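Local structure of histidinol-phosphate aminotransferase (Clostridium acetobutylicum, 3FTB) at residues I35-S43 against Y264-I272; I142-P153 against K176-I187. The protein probably acts as a pyridoxal 5'-phosphate-dependent aminotransferase, transferring an amino group to or from histidinol phosphate in histidine biosynthesis. All blocks are in the same frame, centred on the assembly; numbering follows the deposited sequence.

Interaction 1 (I35-S43 against Y264-I272); sequences INPLGIPKS and YIEESLLWI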
loop_
_atom_site.group_PDB
_atom_site.type_symbol
_atom_site.label_atom_id
_atom_site.label_comp_id
_atom_site.label_asym_id
_atom_site.label_seq_id
_atom_site.Cartn_x
_atom_site.Cartn_y
_atom_site.Cartn_z
ATOM N N ILE A 35 -0.948 16.649 -12.536
ATOM C CA ILE A 35 -0.926 15.359 -13.206
ATOM C C ILE A 35 -0.887 15.620 -14.701
ATOM O O ILE A 35 -1.429 16.619 -15.170
ATOM C CB ILE A 35 -2.162 14.498 -12.858
ATOM C CG1 ILE A 35 -2.314 14.364 -11.333
ATOM C CG2 ILE A 35 -2.091 13.112 -13.550
ATOM C CD1 ILE A 35 -1.096 13.750 -10.611
ATOM N N ASN A 36 -0.227 14.725 -15.430
ATOM C CA ASN A 36 -0.098 14.803 -16.882
ATOM C C ASN A 36 -1.467 14.839 -17.556
ATOM O O ASN A 36 -2.314 13.989 -17.293
ATOM C CB ASN A 36 0.724 13.600 -17.376
ATOM C CG ASN A 36 1.164 13.725 -18.825
ATOM O OD1 ASN A 36 0.376 14.075 -19.704
ATOM N ND2 ASN A 36 2.429 13.400 -19.083
ATOM N N PRO A 37 -1.685 15.825 -18.436
ATOM C CA PRO A 37 -2.960 16.069 -19.110
ATOM C C PRO A 37 -3.184 15.105 -20.275
ATOM O O PRO A 37 -4.325 14.874 -20.681
ATOM C CB PRO A 37 -2.760 17.486 -19.639
ATOM C CG PRO A 37 -1.369 17.428 -20.104
ATOM C CD PRO A 37 -0.666 16.765 -18.928
ATOM N N LEU A 38 -2.098 14.554 -20.806
ATOM C CA LEU A 38 -2.170 13.650 -21.948
ATOM C C LEU A 38 -2.706 12.271 -21.570
ATOM O O LEU A 38 -2.621 11.326 -22.356
ATOM C CB LEU A 38 -0.804 13.546 -22.620
ATOM C CG LEU A 38 -0.489 14.857 -23.340
ATOM C CD1 LEU A 38 0.997 15.192 -23.312
ATOM C CD2 LEU A 38 -1.026 14.808 -24.762
ATOM N N GLY A 39 -3.257 12.176 -20.359
ATOM C CA GLY A 39 -3.966 10.996 -19.899
ATOM C C GLY A 39 -3.156 9.733 -19.670
ATOM O O GLY A 39 -1.931 9.727 -19.780
ATOM N N ILE A 40 -3.877 8.657 -19.356
ATOM C CA ILE A 40 -3.314 7.341 -19.070
ATOM C C ILE A 40 -2.646 6.741 -20.304
ATOM O O ILE A 40 -3.221 6.771 -21.389
ATOM C CB ILE A 40 -4.437 6.391 -18.583
ATOM C CG1 ILE A 40 -5.141 6.990 -17.355
ATOM C CG2 ILE A 40 -3.897 4.991 -18.305
ATOM C CD1 ILE A 40 -6.525 6.407 -17.075
ATOM N N PRO A 41 -1.425 6.202 -20.141
ATOM C CA PRO A 41 -0.714 5.571 -21.261
ATOM C C PRO A 41 -1.574 4.535 -21.977
ATOM O O PRO A 41 -2.254 3.709 -21.351
ATOM C CB PRO A 41 0.479 4.891 -20.584
ATOM C CG PRO A 41 0.732 5.717 -19.388
ATOM C CD PRO A 41 -0.622 6.186 -18.907
ATOM N N LYS A 42 -1.544 4.586 -23.300
ATOM C CA LYS A 42 -2.373 3.702 -24.088
ATOM C C LYS A 42 -1.963 2.259 -23.840
ATOM O O LYS A 42 -2.721 1.334 -24.124
ATOM C CB LYS A 42 -2.282 4.077 -25.566
ATOM C CG LYS A 42 -2.875 5.450 -25.865
ATOM C CD LYS A 42 -3.039 5.705 -27.361
ATOM C CE LYS A 42 -3.646 7.082 -27.642
ATOM N NZ LYS A 42 -2.690 8.186 -27.352
ATOM N N SER A 43 -0.769 2.073 -23.283
ATOM C CA SER A 43 -0.232 0.736 -23.047
ATOM C C SER A 43 -0.774 0.097 -21.765
ATOM O O SER A 43 -0.532 -1.080 -21.490
ATOM C CB SER A 43 1.296 0.773 -23.012
ATOM O OG SER A 43 1.774 1.566 -21.937
ATOM N N TYR A 264 4.445 7.210 -25.586
ATOM C CA TYR A 264 3.680 8.003 -24.637
ATOM C C TYR A 264 4.628 9.033 -24.052
ATOM O O TYR A 264 4.261 10.190 -23.829
ATOM C CB TYR A 264 3.114 7.133 -23.512
ATOM C CG TYR A 264 2.448 7.941 -22.423
ATOM C CD1 TYR A 264 1.103 8.259 -22.499
ATOM C CD2 TYR A 264 3.174 8.411 -21.334
ATOM C CE1 TYR A 264 0.489 9.001 -21.514
ATOM C CE2 TYR A 264 2.568 9.167 -20.343
ATOM C CZ TYR A 264 1.223 9.455 -20.440
ATOM O OH TYR A 264 0.601 10.204 -19.467
ATOM N N ILE A 265 5.861 8.598 -23.814
ATOM C CA ILE A 265 6.881 9.466 -23.252
ATOM C C ILE A 265 7.338 10.589 -24.206
ATOM O O ILE A 265 7.771 11.643 -23.757
ATOM C CB ILE A 265 8.088 8.634 -22.754
ATOM C CG1 ILE A 265 7.634 7.667 -21.652
ATOM C CG2 ILE A 265 9.212 9.545 -22.253
ATOM C CD1 ILE A 265 8.653 6.574 -21.286
ATOM N N GLU A 266 7.228 10.374 -25.513
ATOM C CA GLU A 266 7.703 11.365 -26.484
ATOM C C GLU A 266 6.619 12.366 -26.869
ATOM O O GLU A 266 6.893 13.543 -27.143
ATOM C CB GLU A 266 8.222 10.669 -27.741
ATOM C CG GLU A 266 9.494 9.870 -27.539
ATOM C CD GLU A 266 9.895 9.116 -28.791
ATOM O OE1 GLU A 266 11.084 8.748 -28.906
ATOM O OE2 GLU A 266 9.021 8.896 -29.661
ATOM N N GLU A 267 5.388 11.875 -26.913
ATOM C CA GLU A 267 4.240 12.716 -27.192
ATOM C C GLU A 267 4.063 13.686 -26.016
ATOM O O GLU A 267 3.576 14.808 -26.168
ATOM C CB GLU A 267 2.996 11.840 -27.377
ATOM C CG GLU A 267 1.782 12.558 -27.965
ATOM C CD GLU A 267 0.456 11.968 -27.493
ATOM O OE1 GLU A 267 -0.491 12.751 -27.253
ATOM O OE2 GLU A 267 0.366 10.730 -27.356
ATOM N N SER A 268 4.494 13.242 -24.841
ATOM C CA SER A 268 4.384 14.029 -23.621
ATOM C C SER A 268 5.440 15.145 -23.591
ATOM O O SER A 268 5.114 16.311 -23.361
ATOM C CB SER A 268 4.477 13.116 -22.386
ATOM O OG SER A 268 3.364 12.230 -22.314
ATOM N N LEU A 269 6.702 14.789 -23.823
ATOM C CA LEU A 269 7.758 15.791 -23.990
ATOM C C LEU A 269 7.373 16.819 -25.053
ATOM O O LEU A 269 7.586 18.021 -24.886
ATOM C CB LEU A 269 9.080 15.122 -24.372
ATOM C CG LEU A 269 10.050 14.802 -23.230
ATOM C CD1 LEU A 269 9.379 14.923 -21.870
ATOM C CD2 LEU A 269 10.677 13.425 -23.415
ATOM N N LEU A 270 6.806 16.327 -26.149
ATOM C CA LEU A 270 6.332 17.177 -27.229
ATOM C C LEU A 270 5.397 18.237 -26.643
ATOM O O LEU A 270 5.349 19.389 -27.095
ATOM C CB LEU A 270 5.586 16.318 -28.253
ATOM C CG LEU A 270 6.017 16.420 -29.715
ATOM C CD1 LEU A 270 4.851 16.077 -30.629
ATOM C CD2 LEU A 270 6.570 17.805 -30.034
ATOM N N TRP A 271 4.660 17.836 -25.615
ATOM C CA TRP A 271 3.697 18.724 -24.996
ATOM C C TRP A 271 4.383 19.847 -24.214
ATOM O O TRP A 271 4.413 20.979 -24.688
ATOM C CB TRP A 271 2.698 17.927 -24.146
ATOM C CG TRP A 271 2.079 18.719 -23.058
ATOM C CD1 TRP A 271 1.386 19.888 -23.184
ATOM C CD2 TRP A 271 2.088 18.405 -21.665
ATOM N NE1 TRP A 271 0.971 20.325 -21.952
ATOM C CE2 TRP A 271 1.387 19.433 -21.002
ATOM C CE3 TRP A 271 2.623 17.356 -20.912
ATOM C CZ2 TRP A 271 1.210 19.443 -19.621
ATOM C CZ3 TRP A 271 2.443 17.368 -19.538
ATOM C CH2 TRP A 271 1.749 18.405 -18.908
ATOM N N ILE A 272 4.958 19.541 -23.049
ATOM C CA ILE A 272 5.491 20.597 -22.169
ATOM C C ILE A 272 6.617 21.422 -22.746
ATOM O O ILE A 272 6.801 22.558 -22.337
ATOM C CB ILE A 272 5.997 20.092 -20.794
ATOM C CG1 ILE A 272 6.471 18.643 -20.893
ATOM C CG2 ILE A 272 4.968 20.373 -19.686
ATOM C CD1 ILE A 272 7.825 18.489 -21.561
#
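Pro41 sets its CG over the centre of one face of the Tyr264 ring. This CG of Pro41 is 3.8 Å from the Tyr264 ring centroid and only 5° off the ring normal, a CH-pi contact. Ser268 OG covers the opposite face, nearer the rim. At the ring edge, near its plane, is the carbonyl of Gly39. Tyr264 OH donates to Gly39 O at 2.6 Å, almost straight on to the carbonyl (C=O...O angle 164°). The Tyr264 ring is thus held by a proline on one side, a serine on the other and a hydrogen bond at its hydroxyl. Its CG is anti to the backbone N (chi1 173°), which swings the ring off the helix toward residues 39-41.

Trp271 also has a proline on one face: Pro37 CG lies over it, displaced from the centre. Ile272 CG2 takes the opposite face. Leu38 CD1 comes in obliquely and reaches Trp271 CB at 3.3 Å. Leu38 CD1 also meets Ser268 CA at 3.6 Å, so this branch rests on the helix backbone and on the base of the Trp271 side chain. The indole NE1 donates to Lys342 O.

Asn36 OD1 accepts from Leu38 N at 2.8 Å, in the carbonyl plane, which makes an Asx turn. ND2 donates to Phe216 O. Ser268 OG turns back to its own helix and donates to Tyr264 O at 2.7 Å. Both residues are exposed where Lys42 NZ and Glu267 OE2 make a long salt bridge of 4.0 Å.

The contact packs the Asx-turn loop leading into helix 42-45 against long helix 262-285 of the class I and II aminotransferase fold. Ser43 OG bonds Asp261 OD2, just before that helix. Ile40 packs on Leu55 of the second subunit.

Interaction 2 (I142-P153 against K176-I187); sequences IDDVDSVIIGNP and KKKTIIIDEAFI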
loop_
_atom_site.group_PDB
_atom_site.type_symbol
_atom_site.label_atom_id
_atom_site.label_comp_id
_atom_site.label_asym_id
_atom_site.label_seq_id
_atom_site.Cartn_x
_atom_site.Cartn_y
_atom_site.Cartn_z
ATOM N N ILE A 142 26.459 20.367 6.236
ATOM C CA ILE A 142 26.412 18.929 6.009
ATOM C C ILE A 142 27.068 18.075 7.097
ATOM O O ILE A 142 26.846 16.869 7.145
ATOM C CB ILE A 142 26.947 18.538 4.618
ATOM C CG1 ILE A 142 26.086 17.415 4.037
ATOM C CG2 ILE A 142 28.422 18.166 4.694
ATOM C CD1 ILE A 142 26.537 16.954 2.680
ATOM N N ASP A 143 27.863 18.688 7.968
ATOM C CA ASP A 143 28.336 18.003 9.177
ATOM C C ASP A 143 27.344 18.154 10.337
ATOM O O ASP A 143 27.513 17.548 11.386
ATOM C CB ASP A 143 29.710 18.531 9.612
ATOM C CG ASP A 143 30.856 17.649 9.149
ATOM O OD1 ASP A 143 30.610 16.475 8.797
ATOM O OD2 ASP A 143 32.009 18.130 9.153
ATOM N N ASP A 144 26.324 18.981 10.154
ATOM C CA ASP A 144 25.326 19.204 11.197
ATOM C C ASP A 144 24.223 18.143 11.179
ATOM O O ASP A 144 23.465 18.003 12.142
ATOM C CB ASP A 144 24.695 20.596 11.042
ATOM C CG ASP A 144 25.501 21.691 11.723
ATOM O OD1 ASP A 144 25.506 22.838 11.217
ATOM O OD2 ASP A 144 26.123 21.401 12.769
ATOM N N VAL A 145 24.133 17.401 10.081
ATOM C CA VAL A 145 23.009 16.498 9.857
ATOM C C VAL A 145 23.469 15.099 9.450
ATOM O O VAL A 145 24.650 14.867 9.193
ATOM C CB VAL A 145 22.081 17.049 8.753
ATOM C CG1 VAL A 145 21.312 18.268 9.252
ATOM C CG2 VAL A 145 22.901 17.419 7.530
ATOM N N ASP A 146 22.517 14.173 9.401
ATOM C CA ASP A 146 22.784 12.802 8.985
ATOM C C ASP A 146 22.396 12.618 7.526
ATOM O O ASP A 146 22.831 11.663 6.871
ATOM C CB ASP A 146 21.973 11.835 9.843
ATOM C CG ASP A 146 22.064 12.159 11.316
ATOM O OD1 ASP A 146 23.196 12.250 11.840
ATOM O OD2 ASP A 146 21.000 12.333 11.945
ATOM N N SER A 147 21.580 13.544 7.027
ATOM C CA SER A 147 21.027 13.437 5.682
ATOM C C SER A 147 20.498 14.766 5.110
ATOM O O SER A 147 20.299 15.740 5.836
ATOM C CB SER A 147 19.913 12.387 5.669
ATOM O OG SER A 147 18.906 12.723 6.610
ATOM N N VAL A 148 20.277 14.775 3.796
ATOM C CA VAL A 148 19.683 15.902 3.091
ATOM C C VAL A 148 18.581 15.333 2.211
ATOM O O VAL A 148 18.709 14.222 1.708
ATOM C CB VAL A 148 20.708 16.620 2.174
ATOM C CG1 VAL A 148 20.046 17.787 1.409
ATOM C CG2 VAL A 148 21.912 17.117 2.973
ATOM N N ILE A 149 17.489 16.075 2.052
ATOM C CA ILE A 149 16.475 15.762 1.041
ATOM C C ILE A 149 16.186 17.021 0.215
ATOM O O ILE A 149 15.936 18.103 0.749
ATOM C CB ILE A 149 15.164 15.163 1.642
ATOM C CG1 ILE A 149 14.170 14.811 0.526
ATOM C CG2 ILE A 149 14.529 16.114 2.665
ATOM C CD1 ILE A 149 13.116 13.795 0.929
ATOM N N ILE A 150 16.243 16.866 -1.098
ATOM C CA ILE A 150 16.182 17.994 -2.009
ATOM C C ILE A 150 15.434 17.562 -3.274
ATOM O O ILE A 150 15.648 16.479 -3.779
ATOM C CB ILE A 150 17.611 18.493 -2.330
ATOM C CG1 ILE A 150 17.586 19.781 -3.146
ATOM C CG2 ILE A 150 18.411 17.420 -3.059
ATOM C CD1 ILE A 150 18.966 20.352 -3.388
ATOM N N GLY A 151 14.529 18.399 -3.765
ATOM C CA GLY A 151 13.749 18.062 -4.943
ATOM C C GLY A 151 14.465 18.374 -6.245
ATOM O O GLY A 151 15.164 19.375 -6.366
ATOM N N ASN A 152 14.285 17.500 -7.227
ATOM C CA ASN A 152 14.863 17.698 -8.542
ATOM C C ASN A 152 13.901 17.224 -9.622
ATOM O O ASN A 152 13.931 16.047 -9.983
ATOM C CB ASN A 152 16.143 16.880 -8.682
ATOM C CG ASN A 152 16.893 17.202 -9.969
ATOM O OD1 ASN A 152 16.786 18.313 -10.494
ATOM N ND2 ASN A 152 17.659 16.243 -10.475
ATOM N N PRO A 153 13.067 18.138 -10.162
ATOM C CA PRO A 153 13.010 19.560 -9.806
ATOM C C PRO A 153 12.175 19.811 -8.552
ATOM O O PRO A 153 11.335 19.000 -8.194
ATOM C CB PRO A 153 12.330 20.217 -11.028
ATOM C CG PRO A 153 11.854 19.108 -11.888
ATOM C CD PRO A 153 12.094 17.808 -11.215
ATOM N N LYS A 176 31.572 11.514 3.891
ATOM C CA LYS A 176 31.143 11.625 5.285
ATOM C C LYS A 176 30.094 10.589 5.685
ATOM O O LYS A 176 29.518 10.660 6.777
ATOM C CB LYS A 176 30.615 13.036 5.540
ATOM C CG LYS A 176 31.705 14.104 5.505
ATOM C CD LYS A 176 31.221 15.416 4.920
ATOM C CE LYS A 176 32.285 16.494 5.051
ATOM N NZ LYS A 176 32.627 16.756 6.483
ATOM N N LYS A 177 29.856 9.618 4.799
ATOM C CA LYS A 177 28.869 8.577 5.050
ATOM C C LYS A 177 27.492 9.176 5.321
ATOM O O LYS A 177 26.657 8.569 5.965
ATOM C CB LYS A 177 29.301 7.703 6.228
ATOM C CG LYS A 177 30.542 6.865 5.959
ATOM C CD LYS A 177 30.929 6.042 7.176
ATOM C CE LYS A 177 32.155 5.188 6.899
ATOM N NZ LYS A 177 32.559 4.394 8.091
ATOM N N LYS A 178 27.311 10.404 4.826
ATOM C CA LYS A 178 26.035 11.103 4.907
ATOM C C LYS A 178 25.128 10.592 3.781
ATOM O O LYS A 178 25.611 10.103 2.753
ATOM C CB LYS A 178 26.256 12.621 4.772
ATOM C CG LYS A 178 27.092 13.267 5.898
ATOM C CD LYS A 178 26.469 12.960 7.247
ATOM C CE LYS A 178 27.483 12.987 8.358
ATOM N NZ LYS A 178 27.731 14.358 8.824
ATOM N N THR A 179 23.816 10.681 3.965
ATOM C CA THR A 179 22.907 10.242 2.909
ATOM C C THR A 179 22.144 11.416 2.286
ATOM O O THR A 179 21.596 12.262 2.992
ATOM C CB THR A 179 21.916 9.163 3.406
ATOM O OG1 THR A 179 22.639 8.021 3.883
ATOM C CG2 THR A 179 20.979 8.735 2.280
ATOM N N ILE A 180 22.111 11.470 0.959
ATOM C CA ILE A 180 21.371 12.531 0.292
ATOM C C ILE A 180 20.213 11.964 -0.526
ATOM O O ILE A 180 20.418 11.166 -1.432
ATOM C CB ILE A 180 22.296 13.486 -0.529
ATOM C CG1 ILE A 180 22.705 12.880 -1.865
ATOM C CG2 ILE A 180 23.522 13.892 0.277
ATOM C CD1 ILE A 180 22.023 13.537 -3.028
ATOM N N ILE A 181 18.996 12.373 -0.164
ATOM C CA ILE A 181 17.768 11.872 -0.777
ATOM C C ILE A 181 17.207 12.841 -1.808
ATOM O O ILE A 181 16.783 13.945 -1.456
ATOM C CB ILE A 181 16.664 11.659 0.276
ATOM C CG1 ILE A 181 17.122 10.678 1.360
ATOM C CG2 ILE A 181 15.374 11.185 -0.401
ATOM C CD1 ILE A 181 16.336 10.810 2.640
ATOM N N ILE A 182 17.181 12.426 -3.070
ATOM C CA ILE A 182 16.702 13.305 -4.132
ATOM C C ILE A 182 15.370 12.868 -4.716
ATOM O O ILE A 182 15.289 11.838 -5.395
ATOM C CB ILE A 182 17.713 13.437 -5.278
ATOM C CG1 ILE A 182 19.085 13.791 -4.733
ATOM C CG2 ILE A 182 17.316 14.564 -6.199
ATOM C CD1 ILE A 182 20.044 14.245 -5.809
ATOM N N ASP A 183 14.338 13.670 -4.456
ATOM C CA ASP A 183 12.991 13.414 -4.958
ATOM C C ASP A 183 12.854 13.853 -6.428
ATOM O O ASP A 183 12.807 15.053 -6.739
ATOM C CB ASP A 183 11.981 14.130 -4.060
ATOM C CG ASP A 183 10.577 14.152 -4.642
ATOM O OD1 ASP A 183 10.361 13.562 -5.722
ATOM O OD2 ASP A 183 9.691 14.772 -4.013
ATOM N N GLU A 184 12.800 12.876 -7.330
ATOM C CA GLU A 184 12.779 13.153 -8.763
ATOM C C GLU A 184 11.468 12.749 -9.427
ATOM O O GLU A 184 11.456 12.297 -10.568
ATOM C CB GLU A 184 13.951 12.449 -9.451
ATOM C CG GLU A 184 15.300 13.139 -9.223
ATOM C CD GLU A 184 16.391 12.545 -10.072
ATOM O OE1 GLU A 184 16.115 11.685 -10.959
ATOM O OE2 GLU A 184 17.541 12.948 -9.844
ATOM N N ALA A 185 10.365 12.936 -8.712
ATOM C CA ALA A 185 9.064 12.467 -9.174
ATOM C C ALA A 185 8.604 13.222 -10.410
ATOM O O ALA A 185 7.736 12.750 -11.148
ATOM C CB ALA A 185 8.035 12.598 -8.066
ATOM N N PHE A 186 9.199 14.393 -10.628
ATOM C CA PHE A 186 8.831 15.258 -11.739
ATOM C C PHE A 186 9.887 15.216 -12.833
ATOM O O PHE A 186 9.621 15.637 -13.961
ATOM C CB PHE A 186 8.666 16.709 -11.273
ATOM C CG PHE A 186 7.386 16.978 -10.527
ATOM C CD1 PHE A 186 6.160 16.903 -11.170
ATOM C CD2 PHE A 186 7.414 17.339 -9.183
ATOM C CE1 PHE A 186 4.977 17.172 -10.490
ATOM C CE2 PHE A 186 6.239 17.611 -8.494
ATOM C CZ PHE A 186 5.015 17.529 -9.152
ATOM N N ILE A 187 11.073 14.709 -12.494
ATOM C CA ILE A 187 12.230 14.770 -13.379
ATOM C C ILE A 187 11.896 14.337 -14.806
ATOM O O ILE A 187 12.661 14.588 -15.733
ATOM C CB ILE A 187 13.380 13.885 -12.873
ATOM C CG1 ILE A 187 14.731 14.375 -13.406
ATOM C CG2 ILE A 187 13.147 12.455 -13.305
ATOM C CD1 ILE A 187 15.276 15.621 -12.720
HETATM O O HOH W 1 29.520 14.702 10.638
HETATM O O HOH W 2 24.187 9.226 7.402
HETATM O O HOH W 3 10.543 16.491 -8.293
#
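Strands 147-151 and 179-183 pair in parallel, Ser147 beside Thr179 through Gly151 beside Asp183. Ile181 bonds both ways: its N donates to Val148 O at 2.6 Å and its O accepts from Ile150 N. Ile149 CD1 meets Ile181 CG2 at 3.7 Å on one face of the sheet. On the other, Ile150 and Ile182 lie side by side.

Lys178 closes the start of the pair. Turns about chi2 (-55°) and chi4 (82°) curl its chain back. Lys178 NZ donates to Ile142 O, on a lone pair, and to Val145 O, 3.1 Å each. Asp143 forms salt bridges with both Lys176 and Lys178, and a water joins its OD1 to Lys178 NZ.

At the far end Asn152 N donates to Asp183 O. Asn152 ND2 bonds Glu184 OE2 weakly and Ser195 O more strongly. Glu184 is held by Phe197 N and Arg211. Asp183 OD1 makes an Asx turn with Ala185 N, and OD2 bonds Tyr111 OH. Its place is consistent with the aspartate that faces the pyridine nitrogen in fold-type I enzymes.

Helix 163-176 completes the beta-alpha-beta unit; its Phe166 packs on Ile150 and Ile180. Strand 100-105 flanks 147-151, and strand 207-212 flanks 179-183.

The two interactions sit to either side of the middle of the chain. Their centres are about 28 Å apart, and about 6 Å separates their nearest atoms. Along the chain the order is 35-43, 142-153, 176-187, 264-272, so both segments of interaction 2 fall between the two segments of interaction 1. Interaction 2 joins neighbouring strands inside the seven-stranded mixed sheet. Interaction 1 is a long-range contact between an early loop and helix 262-285, a helix that follows the last strand of that sheet in the chain. One contact thus builds the sheet locally, while the other ties together parts of the aminotransferase fold that flank it in sequence.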